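Local atomic coordinates of flagellar hook-associated protein (Burkholderia pseudomallei, PDB entry 4UT1), a protein that probably serves as a structural component of the junction between hook and filament in the bacterial flagellum. Residues A[352-357]-A[412-417]. Numbering follows the deposited sequence.
Sequences GSATLS and LSSTPN
G352 lies over one face of the N417 carboxamide: its CA is 3.7 Å from N417 CG and is displaced mainly along the normal of the amide plane. G352 N and N417 ND2 also come within 3.3 Å, but both are donors and do not bond; N417 ND2 instead donates to T351 OG1, and D420 OD2 accepts from the N417 backbone N. The P416 ring offers its CG corner, 4.1 Å from A354 CB, and that methyl also faces the backbone carbonyl of S414 (CB to O 3.4 Å).

The polar link lies further along. S413 N donates to T355 O over 3.0 Å with an N-H...O angle of 150°, while L412 CA makes a CA-H...O contact with the same oxygen at 3.2 Å. A second bond joins the two hydroxyls, T355 OG1 and S413 OG, 3.0 Å apart; each oxygen stands between its own backbone N and carbonyl carbon (chi1 57° and 65°), which turns the pair to meet.

L356 and L412 form a non-hydrogen-bonded antiparallel pair, with L356 CD1 3.6 Å from L412 CG. In the D2-like domain this pair joins edge strand 356-360 to strand 408-412, and both leucines face F422 of strand 421-425. L356 also reaches L373 on strand 371-375, whereas L412 and P416 pack on Y380 of strand 380-384, linking the small sheet to the neighbouring five-stranded one.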
# COMPACT_ATOMS: atom_id res chain seq x y z
N GLY A 352 28.05 0.87 3.00
CA GLY A 352 28.09 2.04 2.16
C GLY A 352 27.28 3.17 2.78
O GLY A 352 26.64 2.99 3.81
N SER A 353 27.29 4.33 2.14
CA SER A 353 26.63 5.50 2.71
C SER A 353 25.50 6.04 1.84
O SER A 353 24.99 7.13 2.10
CB SER A 353 27.65 6.61 2.95
OG SER A 353 28.27 6.97 1.72
N ALA A 354 25.11 5.29 0.82
CA ALA A 354 24.09 5.77 -0.11
C ALA A 354 22.75 5.96 0.60
O ALA A 354 22.49 5.32 1.62
CB ALA A 354 23.94 4.81 -1.28
N THR A 355 21.94 6.86 0.05
CA THR A 355 20.58 7.13 0.52
C THR A 355 19.59 6.83 -0.59
O THR A 355 19.87 7.03 -1.77
CB THR A 355 20.41 8.59 0.97
OG1 THR A 355 20.74 9.47 -0.11
CG2 THR A 355 21.30 8.91 2.15
N LEU A 356 18.41 6.34 -0.22
CA LEU A 356 17.41 5.97 -1.21
C LEU A 356 16.13 6.76 -1.01
O LEU A 356 15.68 6.96 0.11
CB LEU A 356 17.12 4.47 -1.13
CG LEU A 356 16.00 3.92 -2.01
CD1 LEU A 356 16.38 3.97 -3.51
CD2 LEU A 356 15.70 2.49 -1.59
N SER A 357 15.55 7.22 -2.11
CA SER A 357 14.23 7.83 -2.09
C SER A 357 13.38 7.09 -3.11
O SER A 357 13.90 6.58 -4.10
CB SER A 357 14.31 9.33 -2.39
OG SER A 357 14.85 9.56 -3.68
N LEU A 412 18.87 6.55 -5.93
CA LEU A 412 19.94 6.50 -4.95
C LEU A 412 20.91 7.66 -5.13
O LEU A 412 21.13 8.11 -6.25
CB LEU A 412 20.68 5.17 -5.05
CG LEU A 412 19.83 3.96 -4.69
CD1 LEU A 412 19.93 2.91 -5.78
CD2 LEU A 412 20.26 3.38 -3.34
N SER A 413 21.48 8.15 -4.04
CA SER A 413 22.42 9.27 -4.11
C SER A 413 23.78 8.82 -4.64
O SER A 413 24.58 9.64 -5.09
CB SER A 413 22.58 9.90 -2.73
OG SER A 413 23.17 8.99 -1.83
N SER A 414 24.03 7.52 -4.57
CA SER A 414 25.23 6.91 -5.14
C SER A 414 25.02 5.40 -5.15
O SER A 414 24.00 4.91 -4.66
CB SER A 414 26.48 7.28 -4.34
OG SER A 414 26.39 6.88 -2.98
N THR A 415 25.96 4.68 -5.74
CA THR A 415 25.94 3.23 -5.73
C THR A 415 26.32 2.72 -4.34
O THR A 415 27.33 3.13 -3.78
CB THR A 415 26.90 2.65 -6.80
OG1 THR A 415 26.61 3.25 -8.07
CG2 THR A 415 26.75 1.14 -6.91
N PRO A 416 25.48 1.83 -3.77
CA PRO A 416 25.74 1.31 -2.42
C PRO A 416 26.90 0.31 -2.43
O PRO A 416 27.42 0.03 -3.50
CB PRO A 416 24.42 0.62 -2.04
CG PRO A 416 23.42 1.09 -3.04
CD PRO A 416 24.20 1.34 -4.30
N ASN A 417 27.31 -0.19 -1.27
CA ASN A 417 28.26 -1.30 -1.27
C ASN A 417 27.52 -2.62 -1.47
O ASN A 417 26.34 -2.71 -1.15
CB ASN A 417 29.05 -1.35 0.04
CG ASN A 417 30.12 -0.28 0.10
OD1 ASN A 417 30.46 0.33 -0.92
ND2 ASN A 417 30.68 -0.07 1.29